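Local structure of glucoamylase (Thermoanaerobacterium thermosaccharolyticum, 1LF6) at residues 34-40 / 645-651; 80-86 / 213-217; 338-342 / 378-384. The protein hydrolyses alpha-1,4-linked glucans from their non-reducing ends, releasing beta-D-glucose one unit at a time, as a bacterial glucoamylase of glycoside hydrolase family 15. All blocks are in the same frame, centred on the assembly; numbering follows the deposited sequence.

Overall arrangement
The three contacts sample the two halves of the chain and the seam between them. Contact 2 lies far out in the N-terminal beta domain, about 37 Å from the chain centre to its own centre, and ties a partly exposed turn to a helix end. Contact 3 is buried in the helical catalytic domain, where two loops pair beside the probable catalytic residues. Contact 1 is also buried and joins the domains, bringing 34-40 against the catalytic-domain loop 645-651. Their chemistry differs accordingly: hydroxyls, a carboxylate and a water at the seam; a lysine's aliphatic stem and ammonium at the periphery; backbone bridging, indole faces and waters near the probable proton donor.

Contact 1 of 3, residues 34-40 / 645-651; sequences SAQKQGV and PTDSASP
Q36 reaches across to P645 and S650 although its CB starts out directed away from 645-651. CG stands anti to the backbone N (chi1 158°) and a bend at chi2 (64°) brings the amide back. CB lies only at the margin, near T646 O; CD and OE1 skirt the P645 ring, while NE2 comes 3.6 Å from P645 CB and donates a hydrogen to water 1, with 2.9 Å from NE2 to the water oxygen. That water donates in turn to T646 O and S648 O, so a long amide suits the place: one molecule extends its reach to two backbone carbonyls. OE1 is taken up by N629. Near Q36 NE2, S650 OG donates to A35 O over 2.7 Å, in the carbonyl plane on a lone pair. A35, with only a methyl, fits closely here, its CB 3.6 Å from D647 O. At one end S34 OG donates to D647 OD1 at 2.9 Å, meeting the syn side 22° out of the carboxylate plane. K37 passes its CG 3.3 Å from S650 O, then carries NZ away to S34 O and a salt bridge with E61. V40 CG1 rests on P651 CD at 3.7 Å, the ring following a cis peptide bond. At this point of the seam the two domains meet largely through hydroxyls, an amide, a carboxylate and carbonyls. Since D647 also touches W325, a probable substrate-binding residue, the directional bond from S34 probably helps hold the carboxylate beside that tryptophan.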
loop_
_atom_site.group_PDB
_atom_site.type_symbol
_atom_site.label_atom_id
_atom_site.label_comp_id
_atom_site.label_asym_id
_atom_site.label_seq_id
_atom_site.Cartn_x
_atom_site.Cartn_y
_atom_site.Cartn_z
ATOM N N SER A 34 7.297 10.365 3.981
ATOM C CA SER A 34 8.004 9.108 3.798
ATOM C C SER A 34 6.983 7.992 3.589
ATOM O O SER A 34 5.956 7.939 4.276
ATOM C CB SER A 34 8.856 8.800 5.028
ATOM O OG SER A 34 9.403 7.499 4.953
ATOM N N ALA A 35 7.273 7.100 2.646
ATOM C CA ALA A 35 6.380 5.990 2.334
ATOM C C ALA A 35 6.440 4.851 3.355
ATOM O O ALA A 35 5.619 3.931 3.311
ATOM C CB ALA A 35 6.679 5.457 0.934
ATOM N N GLN A 36 7.416 4.898 4.258
ATOM C CA GLN A 36 7.538 3.884 5.308
ATOM C C GLN A 36 6.515 4.280 6.372
ATOM O O GLN A 36 6.649 5.317 7.029
ATOM C CB GLN A 36 8.965 3.875 5.882
ATOM C CG GLN A 36 9.102 3.287 7.283
ATOM C CD GLN A 36 8.740 1.802 7.383
ATOM O OE1 GLN A 36 8.718 1.248 8.482
ATOM N NE2 GLN A 36 8.457 1.158 6.246
ATOM N N LYS A 37 5.486 3.455 6.529
ATOM C CA LYS A 37 4.428 3.762 7.474
ATOM C C LYS A 37 4.436 2.947 8.754
ATOM O O LYS A 37 4.671 1.740 8.738
ATOM C CB LYS A 37 3.062 3.609 6.787
ATOM C CG LYS A 37 2.912 4.414 5.507
ATOM C CD LYS A 37 3.140 5.897 5.745
ATOM C CE LYS A 37 2.888 6.696 4.479
ATOM N NZ LYS A 37 3.203 8.148 4.655
ATOM N N GLN A 38 4.164 3.628 9.862
ATOM C CA GLN A 38 4.095 2.995 11.177
ATOM C C GLN A 38 2.716 2.381 11.326
ATOM O O GLN A 38 2.509 1.480 12.139
ATOM C CB GLN A 38 4.295 4.034 12.282
ATOM C CG GLN A 38 5.723 4.499 12.464
ATOM C CD GLN A 38 5.817 5.631 13.460
ATOM O OE1 GLN A 38 5.289 6.716 13.225
ATOM N NE2 GLN A 38 6.481 5.386 14.582
ATOM N N GLY A 39 1.774 2.880 10.533
ATOM C CA GLY A 39 0.421 2.361 10.590
ATOM C C GLY A 39 -0.499 2.982 9.563
ATOM O O GLY A 39 -0.198 4.036 8.996
ATOM N N VAL A 40 -1.615 2.309 9.314
ATOM C CA VAL A 40 -2.617 2.784 8.377
ATOM C C VAL A 40 -3.967 2.396 8.962
ATOM O O VAL A 40 -4.072 1.393 9.665
ATOM C CB VAL A 40 -2.455 2.147 6.973
ATOM C CG1 VAL A 40 -1.077 2.470 6.415
ATOM C CG2 VAL A 40 -2.668 0.634 7.047
ATOM N N PRO A 645 13.472 -1.867 6.296
ATOM C CA PRO A 645 12.755 -1.278 5.155
ATOM C C PRO A 645 13.501 -0.140 4.463
ATOM O O PRO A 645 14.210 0.635 5.109
ATOM C CB PRO A 645 11.445 -0.772 5.775
ATOM C CG PRO A 645 11.307 -1.562 7.057
ATOM C CD PRO A 645 12.727 -1.649 7.548
ATOM N N THR A 646 13.351 -0.051 3.145
ATOM C CA THR A 646 13.959 1.047 2.398
ATOM C C THR A 646 12.826 2.066 2.372
ATOM O O THR A 646 11.872 1.927 3.138
ATOM C CB THR A 646 14.326 0.636 0.954
ATOM O OG1 THR A 646 13.134 0.334 0.215
ATOM C CG2 THR A 646 15.244 -0.583 0.966
ATOM N N ASP A 647 12.905 3.085 1.524
ATOM C CA ASP A 647 11.813 4.044 1.486
ATOM C C ASP A 647 10.792 3.652 0.419
ATOM O O ASP A 647 10.035 4.485 -0.080
ATOM C CB ASP A 647 12.316 5.461 1.215
ATOM C CG ASP A 647 11.383 6.514 1.795
ATOM O OD1 ASP A 647 11.425 6.715 3.032
ATOM O OD2 ASP A 647 10.588 7.115 1.031
ATOM N N SER A 648 10.787 2.371 0.078
ATOM C CA SER A 648 9.869 1.845 -0.918
ATOM C C SER A 648 8.455 1.861 -0.350
ATOM O O SER A 648 8.247 2.160 0.831
ATOM C CB SER A 648 10.267 0.416 -1.282
ATOM O OG SER A 648 10.297 -0.394 -0.119
ATOM N N ALA A 649 7.485 1.542 -1.196
ATOM C CA ALA A 649 6.096 1.519 -0.776
ATOM C C ALA A 649 5.883 0.607 0.435
ATOM O O ALA A 649 6.543 -0.423 0.587
ATOM C CB ALA A 649 5.212 1.053 -1.940
ATOM N N SER A 650 4.966 1.020 1.302
ATOM C CA SER A 650 4.589 0.249 2.483
ATOM C C SER A 650 3.330 0.895 3.056
ATOM O O SER A 650 3.213 2.115 3.117
ATOM C CB SER A 650 5.693 0.255 3.533
ATOM O OG SER A 650 5.611 1.422 4.325
ATOM N N PRO A 651 2.349 0.076 3.449
ATOM C CA PRO A 651 2.383 -1.390 3.336
ATOM C C PRO A 651 2.183 -1.870 1.899
ATOM O O PRO A 651 1.369 -1.302 1.168
ATOM C CB PRO A 651 1.233 -1.830 4.253
ATOM C CG PRO A 651 0.272 -0.674 4.183
ATOM C CD PRO A 651 1.199 0.525 4.251
HETATM O O HOH W 1 9.191 1.473 3.409
#

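Contact 2 of 3, residues 80-86 / 213-217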
loop_
_atom_site.group_PDB
_atom_site.type_symbol
_atom_site.label_atom_id
_atom_site.label_comp_id
_atom_site.label_asym_id
_atom_site.label_seq_id
_atom_site.Cartn_x
_atom_site.Cartn_y
_atom_site.Cartn_z
ATOM N N THR A 80 9.006 23.947 21.817
ATOM C CA THR A 80 10.113 24.850 22.078
ATOM C C THR A 80 10.045 25.343 23.519
ATOM O O THR A 80 9.044 25.141 24.207
ATOM C CB THR A 80 10.069 26.072 21.136
ATOM O OG1 THR A 80 11.251 26.858 21.323
ATOM C CG2 THR A 80 8.848 26.932 21.431
ATOM N N ASP A 81 11.120 25.981 23.968
ATOM C CA ASP A 81 11.181 26.524 25.319
ATOM C C ASP A 81 10.930 28.027 25.248
ATOM O O ASP A 81 10.932 28.721 26.266
ATOM C CB ASP A 81 12.555 26.257 25.934
ATOM C CG ASP A 81 13.686 26.884 25.134
ATOM O OD1 ASP A 81 14.854 26.762 25.559
ATOM O OD2 ASP A 81 13.407 27.497 24.080
ATOM N N GLY A 82 10.713 28.516 24.030
ATOM C CA GLY A 82 10.472 29.933 23.815
ATOM C C GLY A 82 11.748 30.742 23.957
ATOM O O GLY A 82 11.722 31.973 23.935
ATOM N N LYS A 83 12.871 30.043 24.090
ATOM C CA LYS A 83 14.162 30.695 24.264
ATOM C C LYS A 83 15.212 30.285 23.238
ATOM O O LYS A 83 15.765 31.133 22.542
ATOM C CB LYS A 83 14.702 30.409 25.665
ATOM C CG LYS A 83 13.759 30.797 26.787
ATOM C CD LYS A 83 14.338 30.415 28.139
ATOM C CE LYS A 83 13.368 30.736 29.258
ATOM N NZ LYS A 83 13.918 30.326 30.576
ATOM N N SER A 84 15.488 28.988 23.145
ATOM C CA SER A 84 16.502 28.513 22.211
ATOM C C SER A 84 16.113 27.355 21.290
ATOM O O SER A 84 15.849 27.564 20.106
ATOM C CB SER A 84 17.770 28.143 22.983
ATOM O OG SER A 84 17.473 27.260 24.052
ATOM N N PHE A 85 16.080 26.137 21.825
ATOM C CA PHE A 85 15.761 24.960 21.016
ATOM C C PHE A 85 14.344 24.901 20.439
ATOM O O PHE A 85 13.388 25.417 21.023
ATOM C CB PHE A 85 16.046 23.682 21.819
ATOM C CG PHE A 85 15.091 23.446 22.955
ATOM C CD1 PHE A 85 13.831 22.900 22.723
ATOM C CD2 PHE A 85 15.454 23.760 24.258
ATOM C CE1 PHE A 85 12.949 22.671 23.770
ATOM C CE2 PHE A 85 14.578 23.535 25.314
ATOM C CZ PHE A 85 13.324 22.989 25.068
ATOM N N VAL A 86 14.235 24.262 19.276
ATOM C CA VAL A 86 12.966 24.092 18.571
ATOM C C VAL A 86 12.957 22.727 17.877
ATOM O O VAL A 86 13.341 22.619 16.713
ATOM C CB VAL A 86 12.769 25.184 17.493
ATOM C CG1 VAL A 86 11.451 24.973 16.769
ATOM C CG2 VAL A 86 12.805 26.560 18.131
ATOM N N LEU A 213 9.007 29.946 14.239
ATOM C CA LEU A 213 9.646 29.438 15.450
ATOM C C LEU A 213 11.164 29.365 15.331
ATOM O O LEU A 213 11.879 29.556 16.311
ATOM C CB LEU A 213 9.105 28.047 15.802
ATOM C CG LEU A 213 7.615 27.898 16.127
ATOM C CD1 LEU A 213 7.323 26.447 16.463
ATOM C CD2 LEU A 213 7.231 28.792 17.295
ATOM N N ASP A 214 11.661 29.076 14.135
ATOM C CA ASP A 214 13.102 28.990 13.924
ATOM C C ASP A 214 13.771 30.339 14.162
ATOM O O ASP A 214 14.960 30.408 14.482
ATOM C CB ASP A 214 13.395 28.520 12.498
ATOM C CG ASP A 214 13.068 27.060 12.291
ATOM O OD1 ASP A 214 13.057 26.609 11.126
ATOM O OD2 ASP A 214 12.832 26.359 13.295
ATOM N N GLU A 215 12.993 31.406 14.008
ATOM C CA GLU A 215 13.494 32.764 14.177
ATOM C C GLU A 215 13.112 33.387 15.514
ATOM O O GLU A 215 13.912 34.095 16.124
ATOM C CB GLU A 215 12.970 33.651 13.044
ATOM C CG GLU A 215 13.371 35.115 13.162
ATOM C CD GLU A 215 12.659 36.001 12.155
ATOM O OE1 GLU A 215 12.954 37.216 12.118
ATOM O OE2 GLU A 215 11.802 35.488 11.401
ATOM N N ASN A 216 11.891 33.125 15.965
ATOM C CA ASN A 216 11.402 33.685 17.222
ATOM C C ASN A 216 11.193 32.635 18.312
ATOM O O ASN A 216 11.163 32.960 19.500
ATOM C CB ASN A 216 10.086 34.426 16.974
ATOM C CG ASN A 216 10.201 35.456 15.873
ATOM O OD1 ASN A 216 10.973 36.409 15.978
ATOM N ND2 ASN A 216 9.436 35.268 14.803
ATOM N N LYS A 217 11.044 31.380 17.903
ATOM C CA LYS A 217 10.832 30.292 18.848
ATOM C C LYS A 217 9.536 30.548 19.605
ATOM O O LYS A 217 9.380 30.169 20.764
ATOM C CB LYS A 217 12.025 30.201 19.798
ATOM C CG LYS A 217 13.336 30.160 19.039
ATOM C CD LYS A 217 14.538 30.199 19.951
ATOM C CE LYS A 217 15.804 30.410 19.134
ATOM N NZ LYS A 217 15.933 29.407 18.040
#
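K217 lays its side chain across the loop 80-86 and ends in a hydrogen bond, NZ to S84 O at 2.8 Å, in the plane of that carbonyl. CB passes T80 OG1, CG lies 3.8 Å from V86 CG2, and CD and CE run past the carbonyl oxygens of K83 and S84. The chain is extended until a bend at chi4 (-53°) turns the ammonium back onto S84 O, so a lysine serves twice, with an apolar stem and a cationic tip. Its own carbonyl faces another part of the loop: G82 CA makes a nearly straight C-H...O contact of 3.2 Å with K217 O, and T80 CG2 approaches the same oxygen at 3.3 Å. V86 completes this shell, its CG1 4.0 Å from L213 CB. With an alanine here instead of K217, S84 O would probably lose this donor and a gap would be likely to open beside V86. Behind these contacts, D81 organises the loop. Its OD2 accepts from S84 N on the syn lone pair and from K83 N above the carboxylate plane, while OD1 takes S84 OG. T80 OG1 receives G82 N, making an ST turn, and donates to F85 O over 2.6 Å, tying the start of the loop to F85. A glycine suits G82, since positive phi costs it little; K217 takes such a phi on leaving helix 209-216. Farther out, D81 O accepts from K150, and V86 and L213 both touch I78 of strand 70-80. An Asx motif and an ST turn thus shape the loop after that strand, which packs against this helix end in the N-terminal beta-sandwich domain.

Contact 3 of 3, residues 338-342 / 378-384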
loop_
_atom_site.group_PDB
_atom_site.type_symbol
_atom_site.label_atom_id
_atom_site.label_comp_id
_atom_site.label_asym_id
_atom_site.label_seq_id
_atom_site.Cartn_x
_atom_site.Cartn_y
_atom_site.Cartn_z
ATOM N N HIS A 338 -1.778 3.940 -5.819
ATOM C CA HIS A 338 -3.190 4.098 -5.477
ATOM C C HIS A 338 -4.048 3.686 -6.664
ATOM O O HIS A 338 -5.165 4.172 -6.837
ATOM C CB HIS A 338 -3.503 5.543 -5.086
ATOM C CG HIS A 338 -2.782 6.002 -3.858
ATOM N ND1 HIS A 338 -1.434 6.289 -3.848
ATOM C CD2 HIS A 338 -3.216 6.193 -2.590
ATOM C CE1 HIS A 338 -1.067 6.639 -2.628
ATOM N NE2 HIS A 338 -2.130 6.588 -1.844
ATOM N N LEU A 339 -3.508 2.788 -7.479
ATOM C CA LEU A 339 -4.211 2.286 -8.645
ATOM C C LEU A 339 -4.581 0.835 -8.386
ATOM O O LEU A 339 -4.103 0.230 -7.426
ATOM C CB LEU A 339 -3.321 2.392 -9.888
ATOM C CG LEU A 339 -2.969 3.823 -10.300
ATOM C CD1 LEU A 339 -1.895 3.816 -11.382
ATOM C CD2 LEU A 339 -4.228 4.522 -10.788
ATOM N N VAL A 340 -5.436 0.286 -9.239
ATOM C CA VAL A 340 -5.875 -1.093 -9.096
ATOM C C VAL A 340 -5.231 -1.959 -10.164
ATOM O O VAL A 340 -5.387 -1.704 -11.358
ATOM C CB VAL A 340 -7.425 -1.214 -9.235
ATOM C CG1 VAL A 340 -7.862 -2.662 -9.007
ATOM C CG2 VAL A 340 -8.119 -0.291 -8.241
ATOM N N TRP A 341 -4.488 -2.966 -9.724
ATOM C CA TRP A 341 -3.839 -3.911 -10.630
ATOM C C TRP A 341 -4.528 -5.254 -10.462
ATOM O O TRP A 341 -4.702 -5.745 -9.345
ATOM C CB TRP A 341 -2.361 -4.093 -10.281
ATOM C CG TRP A 341 -1.422 -3.079 -10.862
ATOM C CD1 TRP A 341 -0.724 -3.179 -12.038
ATOM C CD2 TRP A 341 -1.004 -1.853 -10.251
ATOM N NE1 TRP A 341 0.112 -2.096 -12.186
ATOM C CE2 TRP A 341 -0.039 -1.266 -11.106
ATOM C CE3 TRP A 341 -1.346 -1.194 -9.058
ATOM C CZ2 TRP A 341 0.589 -0.050 -10.806
ATOM C CZ3 TRP A 341 -0.722 0.015 -8.759
ATOM C CH2 TRP A 341 0.239 0.574 -9.633
ATOM N N SER A 342 -4.918 -5.841 -11.582
ATOM C CA SER A 342 -5.564 -7.135 -11.583
ATOM C C SER A 342 -4.709 -8.158 -10.825
ATOM O O SER A 342 -5.235 -8.982 -10.062
ATOM C CB SER A 342 -5.771 -7.585 -13.030
ATOM O OG SER A 342 -6.139 -8.945 -13.105
ATOM N N ILE A 378 -8.444 -6.512 -19.619
ATOM C CA ILE A 378 -7.899 -5.888 -18.417
ATOM C C ILE A 378 -6.731 -4.962 -18.758
ATOM O O ILE A 378 -5.676 -5.419 -19.202
ATOM C CB ILE A 378 -7.383 -6.947 -17.408
ATOM C CG1 ILE A 378 -8.542 -7.843 -16.937
ATOM C CG2 ILE A 378 -6.726 -6.249 -16.208
ATOM C CD1 ILE A 378 -9.600 -7.112 -16.132
ATOM N N PRO A 379 -6.904 -3.647 -18.564
ATOM C CA PRO A 379 -5.794 -2.732 -18.872
ATOM C C PRO A 379 -4.673 -2.881 -17.836
ATOM O O PRO A 379 -4.908 -3.416 -16.750
ATOM C CB PRO A 379 -6.461 -1.354 -18.850
ATOM C CG PRO A 379 -7.592 -1.535 -17.883
ATOM C CD PRO A 379 -8.125 -2.914 -18.190
ATOM N N GLN A 380 -3.462 -2.432 -18.175
ATOM C CA GLN A 380 -2.320 -2.543 -17.267
ATOM C C GLN A 380 -2.775 -2.307 -15.833
ATOM O O GLN A 380 -2.482 -3.097 -14.942
ATOM C CB GLN A 380 -1.218 -1.542 -17.633
ATOM C CG GLN A 380 0.004 -1.637 -16.721
ATOM C CD GLN A 380 1.218 -0.881 -17.248
ATOM O OE1 GLN A 380 2.230 -0.785 -16.588
ATOM N NE2 GLN A 380 1.114 -0.349 -18.432
ATOM N N ASN A 381 -3.500 -1.212 -15.633
ATOM C CA ASN A 381 -4.052 -0.867 -14.335
ATOM C C ASN A 381 -5.163 0.153 -14.551
ATOM O O ASN A 381 -5.306 0.705 -15.643
ATOM C CB ASN A 381 -2.965 -0.323 -13.389
ATOM C CG ASN A 381 -2.161 0.816 -13.997
ATOM O OD1 ASN A 381 -0.997 1.021 -13.653
ATOM N ND2 ASN A 381 -2.779 1.567 -14.890
ATOM N N THR A 382 -5.960 0.387 -13.518
ATOM C CA THR A 382 -7.061 1.335 -13.618
ATOM C C THR A 382 -7.172 2.172 -12.357
ATOM O O THR A 382 -6.648 1.800 -11.304
ATOM C CB THR A 382 -8.409 0.611 -13.772
ATOM O OG1 THR A 382 -8.591 -0.264 -12.654
ATOM C CG2 THR A 382 -8.460 -0.199 -15.056
ATOM N N TRP A 383 -7.860 3.304 -12.470
ATOM C CA TRP A 383 -8.101 4.146 -11.309
ATOM C C TRP A 383 -9.161 3.357 -10.554
ATOM O O TRP A 383 -9.775 2.449 -11.118
ATOM C CB TRP A 383 -8.691 5.492 -11.719
ATOM C CG TRP A 383 -7.820 6.293 -12.607
ATOM C CD1 TRP A 383 -7.743 6.216 -13.966
ATOM C CD2 TRP A 383 -6.904 7.315 -12.206
ATOM N NE1 TRP A 383 -6.836 7.134 -14.441
ATOM C CE2 TRP A 383 -6.306 7.822 -13.380
ATOM C CE3 TRP A 383 -6.530 7.851 -10.966
ATOM C CZ2 TRP A 383 -5.352 8.846 -13.354
ATOM C CZ3 TRP A 383 -5.582 8.867 -10.938
ATOM C CH2 TRP A 383 -5.003 9.356 -12.129
ATOM N N ILE A 384 -9.388 3.695 -9.294
ATOM C CA ILE A 384 -10.393 2.976 -8.525
ATOM C C ILE A 384 -11.779 3.083 -9.165
ATOM O O ILE A 384 -12.635 2.228 -8.948
ATOM C CB ILE A 384 -10.441 3.477 -7.066
ATOM C CG1 ILE A 384 -10.576 5.001 -7.027
ATOM C CG2 ILE A 384 -9.174 3.044 -6.343
ATOM C CD1 ILE A 384 -10.614 5.566 -5.615
HETATM O O HOH W 2 -7.465 5.245 -8.529
HETATM O O HOH W 3 -7.507 -3.085 -12.699
HETATM O O HOH W 4 -5.286 -4.252 -14.104
#
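H338 touches 378-384 through its carbonyl, O lying 4.2 Å from I384 CG2; water 2 donates to H338 O and accepts from I384 N, while the imidazole leads off to Y63. L339 follows, its CD2 set over one face of the W383 indole, 4.0 Å above the plane, and its CD1 near the amide of N381; a branched aliphatic chain can serve both neighbours. V340 forms the single antiparallel bridge with T382, a hydrogen-bonded pair: V340 N gives a nearly straight 2.8 Å bond to T382 O, and T382 N returns one of 3.1 Å to V340 O. Water 3 also donates to V340 O and lies 3.0 Å from T382 OG1. V340 CG2 meets I384 CG2 at 4.0 Å, an apolar contact beside the bridge. W341, at the N-cap position of helix 342-355, spreads its indole over N381, whose CB makes a CH-pi contact 3.7 Å from the five-membered ring centroid, 8° off its normal. With chi1 at 52°, N381 sets its amide group beside the indole. W341 NE1 bonds to E438, probably the proton donor. S342 CB ends the walk against I378 CG2 at 3.6 Å, and water 4 links S342 N to P379 O. Paired loops between helices, carrying a tryptophan to the probable acid, fit the active-site end of the (alpha/alpha)6 barrel of family 15.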